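Local coordinates for protein putative glycoside hydrolase (Parabacteroides distasonis ATCC 8503, PDB 3GYC) that is a putative glycoside hydrolase with a cellulase-like TIM-barrel domain, which probably cleaves glycosidic bonds in carbohydrates, at residues I54-Y59 with L98-C103; A58-I63 with S114-D119; Y155-N160 with L209-H214. All blocks are in the same frame, centred on the assembly; numbering follows the deposited sequence.

In the fold
All three contacts are buried and belong to one eight-stranded parallel barrel, yet their chemistry differs with their place in it. Contact 1 packs strand 53-57 against helix 95-105 on the outer wall and is purely apolar, with no hydrogen bond between its segments. Contact 2 begins where that strand ends, sharing Ala58 and Tyr59, and joins two post-strand segments through rings and one histidine-to-carbonyl bond. Contact 3 pairs strands 153-157 and 208-209 and then their trailing loops, and is rich in hydrogen bonds. Polar links connect the set: Asp57 reaches Ser114 and Trp115, Tyr116 reaches Leu158, and Arg55 reaches Asn160.

Contact 1 of 3, residues I54-Y59 with L98-C103; sequences IRIDAY and LFLSKC
Ile54 and Ile56 present their CD1 methyls to the ring of Phe99, and every touch between the two segments is apolar. CD1 of Ile54 lies 4.0 Å from CZ of Phe99, at the far end of the ring, and also 3.9 Å from SG of Cys103, one helical turn further on. Ile56 meets the same ring nearer its base: its CD1 is 4.0 Å from CD2 of Phe99, while its other branch, CG2, stands 4.1 Å from CE2 of Phe99. The two isoleucines therefore share one ring, each approaching it obliquely. Leu100 adds a looser touch, its CD2 4.4 Å from CD1 of Ile56.

The torsions account for this reach. Phe99 carries CG opposite its backbone N (chi1 -177°), which sends the ring from the helix toward the strand, and Ile56 has CG1 between its N and carbonyl carbon (chi1 62°), which leaves both branches able to meet the ring. The axes of the short segments 54-57 and 98-103 run nearly antiparallel (176°), 11.9 Å apart at closest approach. This is the geometry of a beta-alpha-beta crossover in a TIM barrel: helix 95-105 runs back along the outside before the chain enters strand 109-113, the parallel neighbour of strand 53-57.

Around this core, Trp39 meets Phe99 edge-to-face, and Val110 of strand 109-113 touches Ile56, Leu100 and Cys103. The alternate residues Arg55 and Asp57 turn from the helix; Arg55 forms a salt bridge with Glu305 and a hydrogen bond with Asn160. Where the strand gives way to loop, OD1 of Asp57 accepts from N of Tyr59 at 2.7 Å, closing an Asx turn at the end of the strand.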
loop_
_atom_site.group_PDB
_atom_site.type_symbol
_atom_site.label_atom_id
_atom_site.label_comp_id
_atom_site.label_asym_id
_atom_site.label_seq_id
_atom_site.Cartn_x
_atom_site.Cartn_y
_atom_site.Cartn_z
ATOM N N ILE A 54 -0.029 8.744 4.658
ATOM C CA ILE A 54 0.940 7.655 4.663
ATOM C C ILE A 54 0.187 6.358 4.933
ATOM O O ILE A 54 -0.750 6.340 5.711
ATOM C CB ILE A 54 1.987 7.853 5.790
ATOM C CG1 ILE A 54 2.612 9.254 5.726
ATOM C CG2 ILE A 54 3.056 6.821 5.733
ATOM C CD1 ILE A 54 3.508 9.640 6.988
ATOM N N ARG A 55 0.573 5.300 4.250
ATOM C CA ARG A 55 0.050 3.959 4.488
ATOM C C ARG A 55 1.139 3.183 5.248
ATOM O O ARG A 55 2.271 3.086 4.786
ATOM C CB ARG A 55 -0.265 3.294 3.158
ATOM C CG ARG A 55 -0.626 1.854 3.272
ATOM C CD ARG A 55 -0.684 1.220 1.984
ATOM N NE ARG A 55 -0.961 -0.194 2.088
ATOM C CZ ARG A 55 -0.424 -1.127 1.310
ATOM N NH1 ARG A 55 0.494 -0.805 0.386
ATOM N NH2 ARG A 55 -0.734 -2.399 1.505
ATOM N N ILE A 56 0.836 2.670 6.447
ATOM C CA ILE A 56 1.850 1.984 7.187
ATOM C C ILE A 56 1.350 0.628 7.677
ATOM O O ILE A 56 0.148 0.358 7.766
ATOM C CB ILE A 56 2.356 2.767 8.413
ATOM C CG1 ILE A 56 1.237 3.032 9.449
ATOM C CG2 ILE A 56 3.015 4.047 8.048
ATOM C CD1 ILE A 56 1.731 3.656 10.745
ATOM N N ASP A 57 2.315 -0.189 8.009
ATOM C CA ASP A 57 2.019 -1.456 8.674
ATOM C C ASP A 57 1.818 -1.157 10.167
ATOM O O ASP A 57 2.691 -0.532 10.814
ATOM C CB ASP A 57 3.159 -2.439 8.469
ATOM C CG ASP A 57 2.767 -3.864 8.878
ATOM O OD1 ASP A 57 1.899 -4.036 9.762
ATOM O OD2 ASP A 57 3.262 -4.805 8.236
ATOM N N ALA A 58 0.678 -1.604 10.711
ATOM C CA ALA A 58 0.307 -1.394 12.128
ATOM C C ALA A 58 0.786 -2.570 13.028
ATOM O O ALA A 58 0.647 -2.483 14.257
ATOM C CB ALA A 58 -1.204 -1.264 12.254
ATOM N N TYR A 59 1.298 -3.651 12.406
ATOM C CA TYR A 59 1.750 -4.867 13.144
ATOM C C TYR A 59 0.694 -5.281 14.187
ATOM O O TYR A 59 1.021 -5.483 15.378
ATOM C CB TYR A 59 3.058 -4.598 13.862
ATOM C CG TYR A 59 4.271 -4.230 13.028
ATOM C CD1 TYR A 59 4.493 -2.932 12.610
ATOM C CD2 TYR A 59 5.257 -5.184 12.738
ATOM C CE1 TYR A 59 5.645 -2.592 11.885
ATOM C CE2 TYR A 59 6.396 -4.860 12.004
ATOM C CZ TYR A 59 6.599 -3.561 11.596
ATOM O OH TYR A 59 7.740 -3.224 10.887
ATOM N N LEU A 98 3.370 7.154 18.957
ATOM C CA LEU A 98 4.312 8.288 18.814
ATOM C C LEU A 98 4.334 8.753 17.375
ATOM O O LEU A 98 4.216 9.930 17.118
ATOM C CB LEU A 98 5.734 7.980 19.329
ATOM C CG LEU A 98 5.903 7.966 20.859
ATOM C CD1 LEU A 98 7.257 7.306 21.342
ATOM C CD2 LEU A 98 5.734 9.346 21.484
ATOM N N PHE A 99 4.512 7.815 16.447
ATOM C CA PHE A 99 4.503 8.109 15.034
ATOM C C PHE A 99 3.180 8.755 14.584
ATOM O O PHE A 99 3.197 9.770 13.840
ATOM C CB PHE A 99 4.790 6.838 14.228
ATOM C CG PHE A 99 4.871 7.082 12.739
ATOM C CD1 PHE A 99 6.030 7.636 12.198
ATOM C CD2 PHE A 99 3.786 6.858 11.917
ATOM C CE1 PHE A 99 6.114 7.902 10.848
ATOM C CE2 PHE A 99 3.884 7.106 10.576
ATOM C CZ PHE A 99 5.055 7.660 10.052
ATOM N N LEU A 100 2.052 8.210 15.053
ATOM C CA LEU A 100 0.739 8.751 14.724
ATOM C C LEU A 100 0.578 10.144 15.266
ATOM O O LEU A 100 0.009 10.981 14.566
ATOM C CB LEU A 100 -0.413 7.842 15.163
ATOM C CG LEU A 100 -0.506 6.461 14.532
ATOM C CD1 LEU A 100 -1.614 5.628 15.255
ATOM C CD2 LEU A 100 -0.755 6.465 12.989
ATOM N N SER A 101 1.103 10.437 16.469
ATOM C CA SER A 101 1.025 11.787 17.016
ATOM C C SER A 101 1.769 12.808 16.172
ATOM O O SER A 101 1.324 13.982 16.028
ATOM C CB SER A 101 1.573 11.816 18.440
ATOM O OG SER A 101 0.850 10.904 19.220
ATOM N N LYS A 102 2.900 12.391 15.614
ATOM C CA LYS A 102 3.691 13.273 14.754
ATOM C C LYS A 102 2.948 13.531 13.434
ATOM O O LYS A 102 3.003 14.667 12.900
ATOM C CB LYS A 102 5.105 12.726 14.508
ATOM C CG LYS A 102 5.956 12.661 15.781
ATOM C CD LYS A 102 7.347 12.096 15.487
ATOM C CE LYS A 102 8.159 11.876 16.821
ATOM N NZ LYS A 102 8.477 13.074 17.612
ATOM N N CYS A 103 2.239 12.518 12.942
ATOM C CA CYS A 103 1.370 12.693 11.780
ATOM C C CYS A 103 0.254 13.680 12.061
ATOM O O CYS A 103 0.054 14.633 11.292
ATOM C CB CYS A 103 0.802 11.354 11.293
ATOM S SG CYS A 103 2.101 10.296 10.612
#

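Contact 2 of 3, residues A58-I63 with S114-D119; sequences AYPHLI and SWYRLD. With EDO (1,2-ethanediol), chain F.
His61 is held between Tyr116 and Leu62, with its imidazole edge turned to the backbone of Arg117. CD1 of Tyr116 lies over one face, 3.8 Å from ND1 of His61; the two rings form an oblique pair, planes inclined at 49° and centroids 5.4 Å apart. CG of Leu62 lies against the opposite face, toward its rim. In the imidazole plane, NE2 of His61 donates to O of Arg117 at 2.9 Å, nearly straight at 162° and onto a carbonyl lone pair, so the ring's rotation is fixed. Its ND1 is buried and has no partner in the model. With CG between the backbone N and the carbonyl carbon (chi1 63°), the ring brings NE2 to that carbonyl.

Pro60 crosses Tyr116 at about a right angle, its CG 4.0 Å from CE1 of Tyr116, and its CD abuts OG of Ser114 at 3.4 Å. Tyr59 and Arg117 run side by side, CE2 of Tyr59 being 3.9 Å from CG of Arg117, and both polar ends share Glu28. NH1 of Arg117 donates to the Lys74 carbonyl and, with N of Leu118, grips O2 of a 1,2-ethanediol, probably from the crystallisation liquor. OG of Ser114 accepts from N of Tyr116 at 3.0 Å, an ST turn, and is also hydrogen-bonded to OD1 of Asp57. These segments follow neighbouring strands 53-57 and 109-113, at the C-terminal rim where TIM-barrel enzymes carry their active sites.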
loop_
_atom_site.group_PDB
_atom_site.type_symbol
_atom_site.label_atom_id
_atom_site.label_comp_id
_atom_site.label_asym_id
_atom_site.label_seq_id
_atom_site.Cartn_x
_atom_site.Cartn_y
_atom_site.Cartn_z
ATOM N N ALA A 58 0.678 -1.604 10.711
ATOM C CA ALA A 58 0.307 -1.394 12.128
ATOM C C ALA A 58 0.786 -2.570 13.028
ATOM O O ALA A 58 0.647 -2.483 14.257
ATOM C CB ALA A 58 -1.204 -1.264 12.254
ATOM N N TYR A 59 1.298 -3.651 12.406
ATOM C CA TYR A 59 1.750 -4.867 13.144
ATOM C C TYR A 59 0.694 -5.281 14.187
ATOM O O TYR A 59 1.021 -5.483 15.378
ATOM C CB TYR A 59 3.058 -4.598 13.862
ATOM C CG TYR A 59 4.271 -4.230 13.028
ATOM C CD1 TYR A 59 4.493 -2.932 12.610
ATOM C CD2 TYR A 59 5.257 -5.184 12.738
ATOM C CE1 TYR A 59 5.645 -2.592 11.885
ATOM C CE2 TYR A 59 6.396 -4.860 12.004
ATOM C CZ TYR A 59 6.599 -3.561 11.596
ATOM O OH TYR A 59 7.740 -3.224 10.887
ATOM N N PRO A 60 -0.570 -5.426 13.758
ATOM C CA PRO A 60 -1.690 -5.729 14.698
ATOM C C PRO A 60 -1.504 -7.036 15.444
ATOM O O PRO A 60 -1.844 -7.154 16.619
ATOM C CB PRO A 60 -2.900 -5.856 13.772
ATOM C CG PRO A 60 -2.332 -6.253 12.440
ATOM C CD PRO A 60 -0.888 -5.761 12.369
ATOM N N HIS A 61 -0.987 -8.027 14.742
ATOM C CA HIS A 61 -0.677 -9.325 15.326
ATOM C C HIS A 61 0.299 -9.251 16.512
ATOM O O HIS A 61 0.121 -9.961 17.521
ATOM C CB HIS A 61 -0.201 -10.304 14.230
ATOM C CG HIS A 61 1.060 -9.907 13.535
ATOM N ND1 HIS A 61 1.196 -8.718 12.837
ATOM C CD2 HIS A 61 2.215 -10.586 13.349
ATOM C CE1 HIS A 61 2.403 -8.675 12.306
ATOM N NE2 HIS A 61 3.038 -9.794 12.590
ATOM N N LEU A 62 1.300 -8.398 16.416
ATOM C CA LEU A 62 2.269 -8.203 17.472
ATOM C C LEU A 62 1.655 -7.388 18.608
ATOM O O LEU A 62 1.816 -7.733 19.792
ATOM C CB LEU A 62 3.543 -7.546 16.934
ATOM C CG LEU A 62 4.291 -8.311 15.826
ATOM C CD1 LEU A 62 5.628 -7.642 15.522
ATOM C CD2 LEU A 62 4.464 -9.815 16.185
ATOM N N ILE A 63 0.923 -6.317 18.268
ATOM C CA ILE A 63 0.304 -5.500 19.301
ATOM C C ILE A 63 -0.720 -6.318 20.100
ATOM O O ILE A 63 -0.801 -6.147 21.314
ATOM C CB ILE A 63 -0.368 -4.225 18.739
ATOM C CG1 ILE A 63 0.707 -3.232 18.284
ATOM C CG2 ILE A 63 -1.312 -3.620 19.807
ATOM C CD1 ILE A 63 0.199 -1.939 17.675
ATOM N N SER A 114 -1.294 -4.273 6.897
ATOM C CA SER A 114 -0.243 -5.150 7.449
ATOM C C SER A 114 0.257 -6.135 6.422
ATOM O O SER A 114 -0.503 -6.597 5.560
ATOM C CB SER A 114 -0.695 -5.931 8.688
ATOM O OG SER A 114 0.469 -6.440 9.352
ATOM N N TRP A 115 1.548 -6.406 6.518
ATOM C CA TRP A 115 2.253 -7.436 5.775
ATOM C C TRP A 115 2.505 -8.650 6.704
ATOM O O TRP A 115 3.160 -9.608 6.307
ATOM C CB TRP A 115 3.570 -6.893 5.223
ATOM C CG TRP A 115 3.429 -5.941 4.102
ATOM C CD1 TRP A 115 3.744 -6.163 2.789
ATOM C CD2 TRP A 115 2.977 -4.554 4.177
ATOM N NE1 TRP A 115 3.536 -4.984 2.063
ATOM C CE2 TRP A 115 3.043 -4.016 2.880
ATOM C CE3 TRP A 115 2.521 -3.735 5.221
ATOM C CZ2 TRP A 115 2.653 -2.693 2.583
ATOM C CZ3 TRP A 115 2.153 -2.446 4.939
ATOM C CH2 TRP A 115 2.199 -1.939 3.616
ATOM N N TYR A 116 1.986 -8.591 7.940
ATOM C CA TYR A 116 2.103 -9.672 8.924
ATOM C C TYR A 116 3.542 -10.228 9.008
ATOM O O TYR A 116 3.803 -11.417 8.731
ATOM C CB TYR A 116 1.062 -10.741 8.588
ATOM C CG TYR A 116 -0.314 -10.177 8.724
ATOM C CD1 TYR A 116 -0.933 -10.126 9.982
ATOM C CD2 TYR A 116 -1.009 -9.686 7.625
ATOM C CE1 TYR A 116 -2.195 -9.578 10.141
ATOM C CE2 TYR A 116 -2.272 -9.120 7.772
ATOM C CZ TYR A 116 -2.860 -9.069 9.034
ATOM O OH TYR A 116 -4.112 -8.523 9.224
ATOM N N ARG A 117 4.456 -9.332 9.358
ATOM C CA ARG A 117 5.873 -9.624 9.443
ATOM C C ARG A 117 6.070 -10.809 10.357
ATOM O O ARG A 117 5.446 -10.889 11.407
ATOM C CB ARG A 117 6.645 -8.413 9.939
ATOM C CG ARG A 117 6.635 -7.261 8.932
ATOM C CD ARG A 117 7.655 -7.481 7.789
ATOM N NE ARG A 117 9.016 -7.257 8.293
ATOM C CZ ARG A 117 9.927 -8.204 8.503
ATOM N NH1 ARG A 117 9.680 -9.490 8.238
ATOM N NH2 ARG A 117 11.102 -7.866 8.988
ATOM N N LEU A 118 6.886 -11.745 9.914
ATOM C CA LEU A 118 7.161 -12.948 10.708
ATOM C C LEU A 118 8.196 -12.706 11.783
ATOM O O LEU A 118 9.369 -12.409 11.491
ATOM C CB LEU A 118 7.639 -14.107 9.852
ATOM C CG LEU A 118 6.664 -14.707 8.847
ATOM C CD1 LEU A 118 7.402 -15.745 7.996
ATOM C CD2 LEU A 118 5.426 -15.316 9.551
ATOM N N ASP A 119 7.762 -12.849 13.031
ATOM C CA ASP A 119 8.662 -12.806 14.157
ATOM C C ASP A 119 9.165 -14.249 14.299
ATOM O O ASP A 119 8.609 -15.165 13.694
ATOM C CB ASP A 119 7.977 -12.371 15.434
ATOM C CG ASP A 119 6.884 -13.368 15.893
ATOM O OD1 ASP A 119 5.877 -13.512 15.156
ATOM O OD2 ASP A 119 7.073 -14.020 16.961
HETATM C C1 EDO F . 5.750 -11.338 5.881
HETATM O O1 EDO F . 5.837 -9.895 5.948
HETATM C C2 EDO F . 7.097 -12.033 6.197
HETATM O O2 EDO F . 7.778 -11.487 7.354
#

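Contact 3 of 3, residues Y155-N160 with L209-H214; sequences YVDLCN and LYSFDH
Asp157 meets Leu209 and Ser211 along its whole length. Its CB sits 3.9 Å from CD2 of Leu209, apolar against apolar. Beyond CB, a chi1 of 164° swings the carboxylate away from the backbone N and up to the chain following Leu209. There OD1 takes two backbone donors from opposite faces of the carboxylate plane: N of Ser211 at 3.0 Å, and N of Cys159 at 2.9 Å, the second closing an Asx turn. OD2 receives the hydroxyl of Ser211, OG lying 2.7 Å away on the syn side, and is also bonded to Ser113. With both oxygens engaged, the carboxylate is fixed in rotation. Were this residue an alanine, the Cys159 amide and the Ser211 hydroxyl would probably lose the carboxylate as acceptor and the Ser211 amide would keep just its weak bond to O of Cys159, so that the turn at Cys159 and the Ser211 side chain would be less firmly held.

Behind this carboxylate the backbones are paired as parallel strands: N of Leu209 donates to O of Val156 at 3.1 Å, and O of Leu209 accepts from N of Leu158 at 3.0 Å. These are the fourth and fifth strands of the TIM barrel, and the bonds to Asp157 carry their union past the short strand 208-209 into the loops at the C-terminal rim.

Tyr155 and Leu209 lie on the inner face with Asp157, Leu158 and Tyr210 on the outer, helix-covered side. Inside, CD2 of Leu209 presses close to the Tyr155 ring, 3.4 Å from CD1 of Tyr155, and both side chains touch Glu232. Outside, Leu158 lays CB over the face of Tyr210, 3.6 Å from the ring centroid and only 17° off the normal, a CH-pi contact. Helices 130-146 and 186-200 pack on that pair, and the Tyr210 hydroxyl is hydrogen-bonded to Ser195.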
loop_
_atom_site.group_PDB
_atom_site.type_symbol
_atom_site.label_atom_id
_atom_site.label_comp_id
_atom_site.label_asym_id
_atom_site.label_seq_id
_atom_site.Cartn_x
_atom_site.Cartn_y
_atom_site.Cartn_z
ATOM N N TYR A 155 -8.163 4.881 6.885
ATOM C CA TYR A 155 -8.810 3.635 6.541
ATOM C C TYR A 155 -8.048 2.498 7.172
ATOM O O TYR A 155 -6.916 2.668 7.602
ATOM C CB TYR A 155 -8.889 3.428 5.013
ATOM C CG TYR A 155 -7.574 3.229 4.274
ATOM C CD1 TYR A 155 -6.977 1.987 4.240
ATOM C CD2 TYR A 155 -6.943 4.269 3.592
ATOM C CE1 TYR A 155 -5.777 1.767 3.551
ATOM C CE2 TYR A 155 -5.714 4.064 2.927
ATOM C CZ TYR A 155 -5.163 2.808 2.893
ATOM O OH TYR A 155 -4.009 2.518 2.234
ATOM N N VAL A 156 -8.679 1.317 7.204
ATOM C CA VAL A 156 -8.045 0.135 7.742
ATOM C C VAL A 156 -8.176 -0.952 6.719
ATOM O O VAL A 156 -9.296 -1.353 6.367
ATOM C CB VAL A 156 -8.681 -0.326 9.086
ATOM C CG1 VAL A 156 -8.054 -1.678 9.577
ATOM C CG2 VAL A 156 -8.557 0.787 10.113
ATOM N N ASP A 157 -7.029 -1.469 6.311
ATOM C CA ASP A 157 -6.887 -2.569 5.338
ATOM C C ASP A 157 -6.418 -3.790 6.111
ATOM O O ASP A 157 -5.335 -3.769 6.706
ATOM C CB ASP A 157 -5.883 -2.145 4.252
ATOM C CG ASP A 157 -5.350 -3.312 3.404
ATOM O OD1 ASP A 157 -5.959 -4.424 3.363
ATOM O OD2 ASP A 157 -4.275 -3.092 2.780
ATOM N N LEU A 158 -7.186 -4.867 6.066
ATOM C CA LEU A 158 -6.855 -6.052 6.870
ATOM C C LEU A 158 -5.711 -6.874 6.367
ATOM O O LEU A 158 -5.218 -7.722 7.106
ATOM C CB LEU A 158 -8.095 -6.943 7.137
ATOM C CG LEU A 158 -8.966 -6.456 8.305
ATOM C CD1 LEU A 158 -9.554 -5.107 8.021
ATOM C CD2 LEU A 158 -10.100 -7.455 8.627
ATOM N N CYS A 159 -5.293 -6.676 5.119
ATOM C CA CYS A 159 -4.132 -7.386 4.614
ATOM C C CYS A 159 -3.639 -6.903 3.265
ATOM O O CYS A 159 -4.401 -6.916 2.290
ATOM C CB CYS A 159 -4.469 -8.877 4.459
ATOM S SG CYS A 159 -2.978 -9.820 4.163
ATOM N N ASN A 160 -2.366 -6.482 3.211
ATOM C CA ASN A 160 -1.712 -6.145 1.961
ATOM C C ASN A 160 -1.818 -7.263 0.945
ATOM O O ASN A 160 -1.459 -8.400 1.245
ATOM C CB ASN A 160 -0.230 -5.898 2.194
ATOM C CG ASN A 160 0.536 -5.677 0.901
ATOM O OD1 ASN A 160 0.431 -4.605 0.272
ATOM N ND2 ASN A 160 1.332 -6.684 0.499
ATOM N N LEU A 209 -11.376 -2.343 4.284
ATOM C CA LEU A 209 -11.150 -3.050 3.029
ATOM C C LEU A 209 -10.051 -4.088 3.192
ATOM O O LEU A 209 -9.508 -4.240 4.275
ATOM C CB LEU A 209 -10.666 -2.051 1.965
ATOM C CG LEU A 209 -9.224 -1.546 2.140
ATOM C CD1 LEU A 209 -8.613 -1.240 0.790
ATOM C CD2 LEU A 209 -9.176 -0.369 3.129
ATOM N N TYR A 210 -9.764 -4.803 2.098
ATOM C CA TYR A 210 -8.575 -5.623 1.938
ATOM C C TYR A 210 -7.985 -5.138 0.611
ATOM O O TYR A 210 -8.750 -4.857 -0.332
ATOM C CB TYR A 210 -8.867 -7.097 1.834
ATOM C CG TYR A 210 -9.188 -7.856 3.107
ATOM C CD1 TYR A 210 -10.369 -7.659 3.789
ATOM C CD2 TYR A 210 -8.341 -8.871 3.559
ATOM C CE1 TYR A 210 -10.697 -8.422 4.927
ATOM C CE2 TYR A 210 -8.650 -9.624 4.680
ATOM C CZ TYR A 210 -9.825 -9.405 5.355
ATOM O OH TYR A 210 -10.122 -10.148 6.461
ATOM N N SER A 211 -6.656 -5.003 0.525
ATOM C CA SER A 211 -6.021 -4.500 -0.696
ATOM C C SER A 211 -5.587 -5.644 -1.612
ATOM O O SER A 211 -5.179 -6.702 -1.152
ATOM C CB SER A 211 -4.837 -3.586 -0.388
ATOM O OG SER A 211 -3.802 -4.231 0.327
ATOM N N PHE A 212 -5.687 -5.386 -2.911
ATOM C CA PHE A 212 -5.427 -6.355 -3.939
ATOM C C PHE A 212 -4.423 -5.912 -5.025
ATOM O O PHE A 212 -4.251 -4.716 -5.282
ATOM C CB PHE A 212 -6.736 -6.686 -4.644
ATOM C CG PHE A 212 -7.888 -7.043 -3.723
ATOM C CD1 PHE A 212 -7.719 -7.881 -2.637
ATOM C CD2 PHE A 212 -9.175 -6.615 -4.035
ATOM C CE1 PHE A 212 -8.772 -8.211 -1.829
ATOM C CE2 PHE A 212 -10.246 -6.956 -3.242
ATOM C CZ PHE A 212 -10.043 -7.759 -2.132
ATOM N N ASP A 213 -3.745 -6.896 -5.635
ATOM C CA ASP A 213 -2.859 -6.653 -6.769
ATOM C C ASP A 213 -3.260 -7.471 -8.024
ATOM O O ASP A 213 -2.627 -7.323 -9.072
ATOM C CB ASP A 213 -1.397 -6.941 -6.419
ATOM C CG ASP A 213 -1.160 -8.417 -6.015
ATOM O OD1 ASP A 213 -2.139 -9.176 -5.799
ATOM O OD2 ASP A 213 0.022 -8.815 -5.908
ATOM N N HIS A 214 -4.296 -8.309 -7.930
ATOM C CA HIS A 214 -4.748 -9.097 -9.079
ATOM C C HIS A 214 -5.083 -8.157 -10.245
ATOM O O HIS A 214 -5.843 -7.180 -10.082
ATOM C CB HIS A 214 -5.963 -9.922 -8.701
ATOM C CG HIS A 214 -6.228 -11.030 -9.655
ATOM N ND1 HIS A 214 -7.047 -10.884 -10.749
ATOM C CD2 HIS A 214 -5.755 -12.291 -9.701
ATOM C CE1 HIS A 214 -7.073 -12.016 -11.427
ATOM N NE2 HIS A 214 -6.299 -12.887 -10.809
#